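Local coordinates for uncharacterized protein (Synechococcus sp. WH 8102, PDB 4DCI) that is of unknown function, a YlqD-family protein that carries a long antiparallel helical hairpin on a small beta-sheet domain and assembles with further copies of itself, at residues D6-I16 against Q116-V125; I38-E49 against V82-K93. All coordinates share one frame; numbering follows the deposited sequence.

Interaction 1: D6-I16 against Q116-V125; sequences DGTILTIKRPI and QLESSCEIKV
Arg-14 lays its guanidinium against Cys-121, whose CB stands 3.5 Å from Arg-14 CZ, over the centre of one face of the flat group. At the rim, in the guanidinium plane, Arg-14 NE points to Ser-119 OG in a weak but fairly straight hydrogen bond (3.5 Å, 165° at the hydrogen). Arg-14 CG lies between the backbone N and the carbonyl carbon (chi1 75°), and the extended chain beyond it runs along the partner strand from Ser-119 to Cys-121. Arg-14 NH1 is held by the backbone O of Lys-132, while the stronger partner of Ser-119 OG is Thr-11 O of the third subunit. On the same face Ile-12 and Ile-123 meet at about a right angle, Ile-12 CG2 lying 3.8 Å from Ile-123 CD1, and both rest on Leu-129 of helix 129-132. Pairs from Leu-10/Ile-123 to Ile-16/Leu-117 define an antiparallel ladder between strand 111-123, outermost within this chain, and strand 10-21 beside it in the mixed sheet; eight backbone bonds join it, among them Ile-16 N to Leu-117 O at 2.7 Å. An antiparallel strand of the third subunit pairs with Ser-119 and Ser-120, so the sheet runs on across the interface. The other face carries Lys-13 and Glu-118, which cross nearly perpendicular: Lys-13 CE rests 3.7 Å from Glu-118 CD, yet Lys-13 NZ stays 4.1 Å from Glu-118 OE1, beyond a salt bridge. Past the ladder, a water bridges the two segments, donating to Asp-6 O and Thr-8 O and accepting from Val-125 N.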
loop_
_atom_site.group_PDB
_atom_site.type_symbol
_atom_site.label_atom_id
_atom_site.label_comp_id
_atom_site.label_asym_id
_atom_site.label_seq_id
_atom_site.Cartn_x
_atom_site.Cartn_y
_atom_site.Cartn_z
ATOM N N ASP B 6 12.826 -30.162 -18.848
ATOM C CA ASP B 6 12.481 -29.099 -19.800
ATOM C C ASP B 6 11.003 -29.229 -20.201
ATOM O O ASP B 6 10.459 -28.380 -20.920
ATOM C CB ASP B 6 13.387 -29.141 -21.039
ATOM C CG ASP B 6 14.837 -28.764 -20.731
ATOM O OD1 ASP B 6 15.155 -28.451 -19.561
ATOM O OD2 ASP B 6 15.670 -28.790 -21.665
ATOM N N GLY B 7 10.370 -30.306 -19.730
ATOM C CA GLY B 7 8.946 -30.547 -19.938
ATOM C C GLY B 7 8.103 -29.698 -19.009
ATOM O O GLY B 7 6.908 -29.492 -19.253
ATOM N N THR B 8 8.748 -29.200 -17.954
ATOM C CA THR B 8 8.109 -28.397 -16.917
ATOM C C THR B 8 7.497 -27.126 -17.496
ATOM O O THR B 8 8.195 -26.318 -18.110
ATOM C CB THR B 8 9.116 -28.044 -15.808
ATOM O OG1 THR B 8 9.787 -29.240 -15.396
ATOM C CG2 THR B 8 8.412 -27.406 -14.605
ATOM N N ILE B 9 6.188 -26.973 -17.301
ATOM C CA ILE B 9 5.452 -25.797 -17.758
ATOM C C ILE B 9 4.997 -24.961 -16.555
ATOM O O ILE B 9 4.228 -25.423 -15.709
ATOM C CB ILE B 9 4.254 -26.198 -18.657
ATOM C CG1 ILE B 9 4.763 -26.783 -19.979
ATOM C CG2 ILE B 9 3.337 -25.007 -18.928
ATOM C CD1 ILE B 9 3.706 -27.480 -20.804
ATOM N N LEU B 10 5.492 -23.734 -16.480
ATOM C CA LEU B 10 5.129 -22.827 -15.399
ATOM C C LEU B 10 4.097 -21.823 -15.885
ATOM O O LEU B 10 4.103 -21.435 -17.056
ATOM C CB LEU B 10 6.369 -22.101 -14.871
ATOM C CG LEU B 10 7.455 -22.980 -14.234
ATOM C CD1 LEU B 10 8.748 -22.203 -14.037
ATOM C CD2 LEU B 10 6.979 -23.577 -12.917
ATOM N N THR B 11 3.212 -21.412 -14.984
ATOM C CA THR B 11 2.227 -20.388 -15.302
ATOM C C THR B 11 2.577 -19.131 -14.527
ATOM O O THR B 11 2.619 -19.148 -13.298
ATOM C CB THR B 11 0.798 -20.827 -14.942
ATOM O OG1 THR B 11 0.705 -20.984 -13.526
ATOM C CG2 THR B 11 0.439 -22.158 -15.613
ATOM N N ILE B 12 2.854 -18.052 -15.250
ATOM C CA ILE B 12 3.213 -16.781 -14.634
ATOM C C ILE B 12 2.111 -15.778 -14.893
ATOM O O ILE B 12 1.189 -16.056 -15.647
ATOM C CB ILE B 12 4.532 -16.202 -15.191
ATOM C CG1 ILE B 12 4.428 -15.987 -16.708
ATOM C CG2 ILE B 12 5.705 -17.096 -14.823
ATOM C CD1 ILE B 12 5.521 -15.120 -17.292
ATOM N N LYS B 13 2.238 -14.605 -14.281
ATOM C CA LYS B 13 1.318 -13.508 -14.471
ATOM C C LYS B 13 1.922 -12.463 -15.421
ATOM O O LYS B 13 3.090 -12.115 -15.297
ATOM C CB LYS B 13 1.012 -12.913 -13.110
ATOM C CG LYS B 13 0.427 -11.518 -13.152
ATOM C CD LYS B 13 0.548 -10.861 -11.792
ATOM C CE LYS B 13 0.324 -9.367 -11.873
ATOM N NZ LYS B 13 0.513 -8.805 -10.510
ATOM N N ARG B 14 1.126 -11.963 -16.362
ATOM C CA ARG B 14 1.611 -11.012 -17.374
ATOM C C ARG B 14 0.528 -10.002 -17.746
ATOM O O ARG B 14 -0.656 -10.331 -17.751
ATOM C CB ARG B 14 1.979 -11.751 -18.660
ATOM C CG ARG B 14 0.713 -12.150 -19.399
ATOM C CD ARG B 14 0.907 -12.485 -20.846
ATOM N NE ARG B 14 -0.239 -13.264 -21.280
ATOM C CZ ARG B 14 -0.298 -13.936 -22.417
ATOM N NH1 ARG B 14 0.729 -13.934 -23.258
ATOM N NH2 ARG B 14 -1.392 -14.619 -22.708
ATOM N N PRO B 15 0.932 -8.785 -18.133
ATOM C CA PRO B 15 -0.056 -7.799 -18.535
ATOM C C PRO B 15 -0.538 -8.030 -19.975
ATOM O O PRO B 15 0.199 -8.581 -20.796
ATOM C CB PRO B 15 0.739 -6.507 -18.452
ATOM C CG PRO B 15 2.123 -6.909 -18.864
ATOM C CD PRO B 15 2.308 -8.316 -18.388
ATOM N N ILE B 16 -1.767 -7.618 -20.268
ATOM C CA ILE B 16 -2.282 -7.596 -21.636
ATOM C C ILE B 16 -2.572 -6.146 -22.002
ATOM O O ILE B 16 -3.108 -5.387 -21.194
ATOM C CB ILE B 16 -3.565 -8.451 -21.795
ATOM C CG1 ILE B 16 -3.271 -9.935 -21.574
ATOM C CG2 ILE B 16 -4.192 -8.291 -23.170
ATOM C CD1 ILE B 16 -2.072 -10.471 -22.331
ATOM N N GLN B 116 -4.204 -1.509 -19.717
ATOM C CA GLN B 116 -3.692 -2.868 -19.522
ATOM C C GLN B 116 -4.656 -3.728 -18.719
ATOM O O GLN B 116 -5.417 -3.217 -17.909
ATOM C CB GLN B 116 -2.395 -2.808 -18.726
ATOM C CG GLN B 116 -1.419 -1.746 -19.183
ATOM C CD GLN B 116 -0.417 -2.296 -20.164
ATOM O OE1 GLN B 116 0.254 -3.288 -19.876
ATOM N NE2 GLN B 116 -0.299 -1.655 -21.326
ATOM N N LEU B 117 -4.597 -5.042 -18.917
ATOM C CA LEU B 117 -5.343 -5.980 -18.084
ATOM C C LEU B 117 -4.424 -7.048 -17.538
ATOM O O LEU B 117 -3.547 -7.535 -18.257
ATOM C CB LEU B 117 -6.427 -6.653 -18.898
ATOM C CG LEU B 117 -7.549 -5.735 -19.343
ATOM C CD1 LEU B 117 -8.331 -6.413 -20.450
ATOM C CD2 LEU B 117 -8.445 -5.395 -18.164
ATOM N N GLU B 118 -4.623 -7.428 -16.277
ATOM C CA GLU B 118 -3.842 -8.526 -15.728
ATOM C C GLU B 118 -4.260 -9.813 -16.426
ATOM O O GLU B 118 -5.457 -10.079 -16.600
ATOM C CB GLU B 118 -3.974 -8.683 -14.209
ATOM C CG GLU B 118 -3.034 -9.779 -13.706
ATOM C CD GLU B 118 -3.288 -10.269 -12.288
ATOM O OE1 GLU B 118 -3.452 -9.425 -11.387
ATOM O OE2 GLU B 118 -3.293 -11.509 -12.071
ATOM N N SER B 119 -3.254 -10.586 -16.834
ATOM C CA SER B 119 -3.444 -11.873 -17.482
ATOM C C SER B 119 -2.448 -12.875 -16.923
ATOM O O SER B 119 -1.674 -12.560 -16.010
ATOM C CB SER B 119 -3.232 -11.736 -18.986
ATOM O OG SER B 119 -3.310 -12.992 -19.626
ATOM N N SER B 120 -2.481 -14.082 -17.475
ATOM C CA SER B 120 -1.560 -15.130 -17.090
ATOM C C SER B 120 -1.244 -15.948 -18.329
ATOM O O SER B 120 -1.927 -15.812 -19.330
ATOM C CB SER B 120 -2.186 -16.000 -16.005
ATOM O OG SER B 120 -3.301 -16.695 -16.520
ATOM N N CYS B 121 -0.209 -16.775 -18.268
ATOM C CA CYS B 121 0.197 -17.611 -19.402
ATOM C C CYS B 121 1.288 -18.616 -19.009
ATOM O O CYS B 121 1.848 -18.553 -17.908
ATOM C CB CYS B 121 0.704 -16.754 -20.559
ATOM S SG CYS B 121 2.308 -16.022 -20.202
ATOM N N GLU B 122 1.596 -19.526 -19.926
ATOM C CA GLU B 122 2.525 -20.602 -19.653
ATOM C C GLU B 122 3.860 -20.345 -20.325
ATOM O O GLU B 122 3.924 -19.819 -21.429
ATOM C CB GLU B 122 1.944 -21.924 -20.125
ATOM C CG GLU B 122 0.428 -21.963 -20.048
ATOM C CD GLU B 122 -0.112 -23.348 -19.795
ATOM O OE1 GLU B 122 0.322 -24.295 -20.490
ATOM O OE2 GLU B 122 -0.977 -23.477 -18.896
ATOM N N ILE B 123 4.927 -20.706 -19.629
ATOM C CA ILE B 123 6.274 -20.545 -20.133
ATOM C C ILE B 123 7.037 -21.839 -19.934
ATOM O O ILE B 123 6.812 -22.557 -18.959
ATOM C CB ILE B 123 7.019 -19.430 -19.398
ATOM C CG1 ILE B 123 6.945 -19.657 -17.876
ATOM C CG2 ILE B 123 6.437 -18.089 -19.794
ATOM C CD1 ILE B 123 8.061 -19.017 -17.070
ATOM N N LYS B 124 7.940 -22.130 -20.861
ATOM C CA LYS B 124 8.796 -23.305 -20.765
ATOM C C LYS B 124 10.160 -22.943 -21.303
ATOM O O LYS B 124 10.310 -21.924 -21.960
ATOM C CB LYS B 124 8.195 -24.483 -21.537
ATOM C CG LYS B 124 7.921 -24.207 -23.008
ATOM C CD LYS B 124 6.824 -25.112 -23.556
ATOM C CE LYS B 124 6.488 -24.747 -24.999
ATOM N NZ LYS B 124 5.982 -23.354 -25.158
ATOM N N VAL B 125 11.151 -23.774 -21.006
ATOM C CA VAL B 125 12.509 -23.561 -21.471
ATOM C C VAL B 125 12.497 -23.272 -22.958
ATOM O O VAL B 125 11.823 -23.955 -23.718
ATOM C CB VAL B 125 13.381 -24.795 -21.204
ATOM C CG1 VAL B 125 14.730 -24.657 -21.884
ATOM C CG2 VAL B 125 13.569 -24.986 -19.711
HETATM O O HOH W 1 10.508 -25.931 -19.655
#

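Interaction 2: I38-E49 against V82-K93; sequences IANADQQLAQLE and VAGKRSELEEQK
Leu-45 and Leu-48 enter the helix 82-93 as knobs into holes. Leu-45 sits among Arg-86, Leu-89, Glu-90 and Lys-93; its CD2 meets Leu-89 CB at 3.7 Å as the two leucines run alongside each other, pointing opposite ways. The same methyl of Leu-45 lies over one face of the Arg-86 guanidinium, displaced from its centre. Leu-48 has CG anti to the backbone N (chi1 177°), and its two methyls divide the neighbouring hole: CD1 reaches Lys-85 CD at 3.8 Å, whereas CD2 lies over the backbone at Arg-86 and beside Arg-86 CB. Val-82 closes that end, its CG1 4.1 Å from Leu-48 CG. These apolar contacts are the tightly packed part.

One flank is ionic, a network of Asp-42, Glu-90, Lys-93, Arg-86 and Glu-49. Lys-93 NZ donates to Asp-42 OD2 across the contact at 2.8 Å and to Glu-90 OE2 within its own helix at 2.7 Å, lying nearly along the C-O axis of each oxygen; its charge probably eases the repulsion between those carboxylates. A methionine in place of Lys-93 would probably leave Asp-42 and Glu-90 without their shared cation. Arg-86 NH2 bonds only weakly to Glu-49 OE1 (3.4 Å), their planes 27° apart, and Arg-86 also forms a salt bridge with Glu-90 in its own helix. The other flank is loose and solvent-exposed: Gln-44 crosses Leu-89, touching it mainly through OE1, 3.8 Å from Leu-89 CD2.

With the segment axes 9.4 Å apart at closest approach and 165° between their directions, the two form an antiparallel coiled-coil hairpin of helices 24-60 and 69-104, continued by Ile-38 packing on Leu-96 and Leu-97. Helix 24-60 follows strand 10-21, helix 69-104 leads into strand 111-123, and no other chain of the assembly touches the two segments.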
loop_
_atom_site.group_PDB
_atom_site.type_symbol
_atom_site.label_atom_id
_atom_site.label_comp_id
_atom_site.label_asym_id
_atom_site.label_seq_id
_atom_site.Cartn_x
_atom_site.Cartn_y
_atom_site.Cartn_z
ATOM N N ILE B 38 -9.735 17.157 -16.425
ATOM C CA ILE B 38 -9.356 18.569 -16.495
ATOM C C ILE B 38 -10.143 19.341 -15.442
ATOM O O ILE B 38 -9.562 20.015 -14.595
ATOM C CB ILE B 38 -9.657 19.205 -17.882
ATOM C CG1 ILE B 38 -9.137 18.346 -19.041
ATOM C CG2 ILE B 38 -9.120 20.628 -17.962
ATOM C CD1 ILE B 38 -7.643 18.404 -19.237
ATOM N N ALA B 39 -11.469 19.221 -15.493
ATOM C CA ALA B 39 -12.356 19.980 -14.611
ATOM C C ALA B 39 -12.120 19.645 -13.142
ATOM O O ALA B 39 -12.030 20.538 -12.299
ATOM C CB ALA B 39 -13.809 19.749 -14.993
ATOM N N ASN B 40 -12.000 18.356 -12.848
ATOM C CA ASN B 40 -11.748 17.897 -11.494
ATOM C C ASN B 40 -10.438 18.448 -10.930
ATOM O O ASN B 40 -10.363 18.821 -9.754
ATOM C CB ASN B 40 -11.733 16.378 -11.465
ATOM C CG ASN B 40 -11.778 15.834 -10.065
ATOM O OD1 ASN B 40 -12.656 16.188 -9.280
ATOM N ND2 ASN B 40 -10.829 14.968 -9.738
ATOM N N ALA B 41 -9.413 18.495 -11.780
ATOM C CA ALA B 41 -8.120 19.065 -11.413
ATOM C C ALA B 41 -8.276 20.539 -11.072
ATOM O O ALA B 41 -7.968 20.957 -9.954
ATOM C CB ALA B 41 -7.116 18.882 -12.537
ATOM N N ASP B 42 -8.778 21.314 -12.032
ATOM C CA ASP B 42 -9.054 22.733 -11.824
ATOM C C ASP B 42 -9.760 22.973 -10.499
ATOM O O ASP B 42 -9.386 23.869 -9.747
ATOM C CB ASP B 42 -9.898 23.296 -12.971
ATOM C CG ASP B 42 -9.085 23.557 -14.230
ATOM O OD1 ASP B 42 -9.619 23.346 -15.348
ATOM O OD2 ASP B 42 -7.913 23.979 -14.098
ATOM N N GLN B 43 -10.768 22.154 -10.210
ATOM C CA GLN B 43 -11.559 22.318 -8.998
ATOM C C GLN B 43 -10.717 22.089 -7.759
ATOM O O GLN B 43 -10.802 22.847 -6.799
ATOM C CB GLN B 43 -12.761 21.380 -8.995
ATOM C CG GLN B 43 -13.869 21.820 -8.053
ATOM C CD GLN B 43 -14.998 20.812 -7.971
ATOM O OE1 GLN B 43 -15.156 19.959 -8.849
ATOM N NE2 GLN B 43 -15.793 20.905 -6.913
ATOM N N GLN B 44 -9.894 21.050 -7.782
ATOM C CA GLN B 44 -9.009 20.789 -6.659
ATOM C C GLN B 44 -8.040 21.938 -6.410
ATOM O O GLN B 44 -7.894 22.388 -5.267
ATOM C CB GLN B 44 -8.263 19.478 -6.854
ATOM C CG GLN B 44 -9.048 18.283 -6.362
ATOM C CD GLN B 44 -8.295 16.996 -6.574
ATOM O OE1 GLN B 44 -8.078 16.572 -7.709
ATOM N NE2 GLN B 44 -7.882 16.366 -5.481
ATOM N N LEU B 45 -7.407 22.419 -7.480
ATOM C CA LEU B 45 -6.499 23.560 -7.403
ATOM C C LEU B 45 -7.148 24.748 -6.727
ATOM O O LEU B 45 -6.520 25.421 -5.919
ATOM C CB LEU B 45 -6.039 23.982 -8.786
ATOM C CG LEU B 45 -4.928 23.155 -9.414
ATOM C CD1 LEU B 45 -4.812 23.525 -10.881
ATOM C CD2 LEU B 45 -3.611 23.384 -8.695
ATOM N N ALA B 46 -8.407 25.003 -7.062
ATOM C CA ALA B 46 -9.157 26.083 -6.431
ATOM C C ALA B 46 -9.422 25.822 -4.952
ATOM O O ALA B 46 -9.452 26.757 -4.153
ATOM C CB ALA B 46 -10.462 26.327 -7.170
ATOM N N GLN B 47 -9.625 24.558 -4.591
ATOM C CA GLN B 47 -9.897 24.211 -3.203
ATOM C C GLN B 47 -8.613 24.243 -2.395
ATOM O O GLN B 47 -8.607 24.709 -1.260
ATOM C CB GLN B 47 -10.607 22.860 -3.104
ATOM C CG GLN B 47 -12.121 22.973 -3.244
ATOM C CD GLN B 47 -12.765 21.725 -3.828
ATOM O OE1 GLN B 47 -12.410 20.600 -3.473
ATOM N NE2 GLN B 47 -13.724 21.923 -4.727
ATOM N N LEU B 48 -7.524 23.782 -3.004
ATOM C CA LEU B 48 -6.198 23.832 -2.396
ATOM C C LEU B 48 -5.791 25.247 -1.978
ATOM O O LEU B 48 -5.212 25.441 -0.913
ATOM C CB LEU B 48 -5.155 23.253 -3.354
ATOM C CG LEU B 48 -3.687 23.274 -2.923
ATOM C CD1 LEU B 48 -3.468 22.386 -1.712
ATOM C CD2 LEU B 48 -2.775 22.850 -4.063
ATOM N N GLU B 49 -6.099 26.230 -2.817
ATOM C CA GLU B 49 -5.732 27.610 -2.537
ATOM C C GLU B 49 -6.575 28.201 -1.410
ATOM O O GLU B 49 -6.079 29.009 -0.627
ATOM C CB GLU B 49 -5.813 28.475 -3.801
ATOM C CG GLU B 49 -5.149 29.848 -3.684
ATOM C CD GLU B 49 -3.653 29.781 -3.414
ATOM O OE1 GLU B 49 -2.937 29.077 -4.154
ATOM O OE2 GLU B 49 -3.185 30.443 -2.463
ATOM N N VAL B 82 1.787 23.940 -0.200
ATOM C CA VAL B 82 0.767 24.327 -1.170
ATOM C C VAL B 82 1.367 24.462 -2.570
ATOM O O VAL B 82 0.862 23.866 -3.519
ATOM C CB VAL B 82 0.051 25.632 -0.752
ATOM C CG1 VAL B 82 -0.953 26.070 -1.801
ATOM C CG2 VAL B 82 -0.659 25.438 0.574
ATOM N N ALA B 83 2.451 25.224 -2.684
ATOM C CA ALA B 83 3.118 25.433 -3.962
ATOM C C ALA B 83 3.479 24.121 -4.663
ATOM O O ALA B 83 3.170 23.936 -5.843
ATOM C CB ALA B 83 4.355 26.289 -3.777
ATOM N N GLY B 84 4.123 23.216 -3.927
ATOM C CA GLY B 84 4.551 21.926 -4.466
ATOM C C GLY B 84 3.392 21.027 -4.857
ATOM O O GLY B 84 3.497 20.231 -5.798
ATOM N N LYS B 85 2.286 21.156 -4.125
ATOM C CA LYS B 85 1.068 20.396 -4.388
ATOM C C LYS B 85 0.358 20.948 -5.624
ATOM O O LYS B 85 -0.011 20.193 -6.531
ATOM C CB LYS B 85 0.145 20.454 -3.171
ATOM C CG LYS B 85 -0.782 19.259 -3.022
ATOM C CD LYS B 85 -1.388 19.200 -1.624
ATOM C CE LYS B 85 -0.397 18.705 -0.578
ATOM N NZ LYS B 85 -0.838 19.067 0.796
ATOM N N ARG B 86 0.173 22.268 -5.645
ATOM C CA ARG B 86 -0.324 22.968 -6.819
ATOM C C ARG B 86 0.480 22.528 -8.033
ATOM O O ARG B 86 -0.076 21.954 -8.966
ATOM C CB ARG B 86 -0.248 24.484 -6.609
ATOM C CG ARG B 86 -0.396 25.317 -7.871
ATOM C CD ARG B 86 -0.465 26.807 -7.560
ATOM N NE ARG B 86 -1.759 27.208 -7.002
ATOM C CZ ARG B 86 -2.894 27.337 -7.704
ATOM N NH1 ARG B 86 -2.928 27.086 -9.015
ATOM N NH2 ARG B 86 -4.012 27.713 -7.089
ATOM N N SER B 87 1.789 22.751 -7.992
ATOM C CA SER B 87 2.697 22.361 -9.077
ATOM C C SER B 87 2.418 20.973 -9.672
ATOM O O SER B 87 2.574 20.750 -10.877
ATOM C CB SER B 87 4.145 22.425 -8.587
ATOM O OG SER B 87 5.021 21.866 -9.544
ATOM N N GLU B 88 2.007 20.053 -8.809
ATOM C CA GLU B 88 1.769 18.668 -9.180
ATOM C C GLU B 88 0.456 18.519 -9.943
ATOM O O GLU B 88 0.421 17.913 -11.020
ATOM C CB GLU B 88 1.740 17.832 -7.909
ATOM C CG GLU B 88 1.734 16.331 -8.103
ATOM C CD GLU B 88 1.819 15.606 -6.775
ATOM O OE1 GLU B 88 1.294 16.139 -5.768
ATOM O OE2 GLU B 88 2.417 14.507 -6.734
ATOM N N LEU B 89 -0.620 19.065 -9.376
ATOM C CA LEU B 89 -1.922 19.063 -10.033
ATOM C C LEU B 89 -1.825 19.781 -11.372
ATOM O O LEU B 89 -2.340 19.306 -12.387
ATOM C CB LEU B 89 -2.987 19.719 -9.150
ATOM C CG LEU B 89 -3.511 18.886 -7.977
ATOM C CD1 LEU B 89 -4.091 19.770 -6.888
ATOM C CD2 LEU B 89 -4.552 17.883 -8.440
ATOM N N GLU B 90 -1.129 20.912 -11.374
ATOM C CA GLU B 90 -0.920 21.679 -12.590
ATOM C C GLU B 90 -0.250 20.826 -13.673
ATOM O O GLU B 90 -0.443 21.073 -14.858
ATOM C CB GLU B 90 -0.114 22.951 -12.296
ATOM C CG GLU B 90 -0.406 24.120 -13.235
ATOM C CD GLU B 90 -1.799 24.714 -13.049
ATOM O OE1 GLU B 90 -2.017 25.463 -12.067
ATOM O OE2 GLU B 90 -2.676 24.444 -13.899
ATOM N N GLU B 91 0.508 19.808 -13.272
ATOM C CA GLU B 91 1.122 18.923 -14.260
ATOM C C GLU B 91 0.211 17.801 -14.751
ATOM O O GLU B 91 0.305 17.389 -15.909
ATOM C CB GLU B 91 2.440 18.343 -13.765
ATOM C CG GLU B 91 3.384 18.045 -14.916
ATOM C CD GLU B 91 4.327 16.902 -14.632
ATOM O OE1 GLU B 91 4.919 16.870 -13.527
ATOM O OE2 GLU B 91 4.478 16.042 -15.528
ATOM N N GLN B 92 -0.650 17.290 -13.877
ATOM C CA GLN B 92 -1.634 16.299 -14.297
ATOM C C GLN B 92 -2.487 16.936 -15.390
ATOM O O GLN B 92 -2.650 16.376 -16.476
ATOM C CB GLN B 92 -2.492 15.838 -13.112
ATOM C CG GLN B 92 -1.708 15.118 -12.014
ATOM C CD GLN B 92 -2.542 14.748 -10.784
ATOM O OE1 GLN B 92 -3.741 14.462 -10.883
ATOM N NE2 GLN B 92 -1.900 14.740 -9.614
ATOM N N LYS B 93 -2.980 18.137 -15.092
ATOM C CA LYS B 93 -3.831 18.921 -15.977
ATOM C C LYS B 93 -3.177 19.134 -17.332
ATOM O O LYS B 93 -3.830 19.017 -18.373
ATOM C CB LYS B 93 -4.100 20.273 -15.326
ATOM C CG LYS B 93 -5.456 20.884 -15.616
ATOM C CD LYS B 93 -5.635 22.184 -14.849
ATOM C CE LYS B 93 -5.143 23.382 -15.646
ATOM N NZ LYS B 93 -5.246 24.639 -14.849
#

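From the N terminus the chain first runs through 6-16, a short loop leading into strand 10-21, then passes directly into helix 24-60, which carries 38-49. It turns back through helix 69-104, where 82-93 closes interaction 2 across a loop of 32 residues, and returns to strand 111-123, where 116-125 closes interaction 1 after 99 intervening residues. Interaction 2 is thus nested inside interaction 1, without crossing. Their centres lie 41 Å apart on opposite sides of the chain's centre, and their nearest atoms are about 18 Å apart. One joins the strands flanking the helical excursion; the other holds its two arms together.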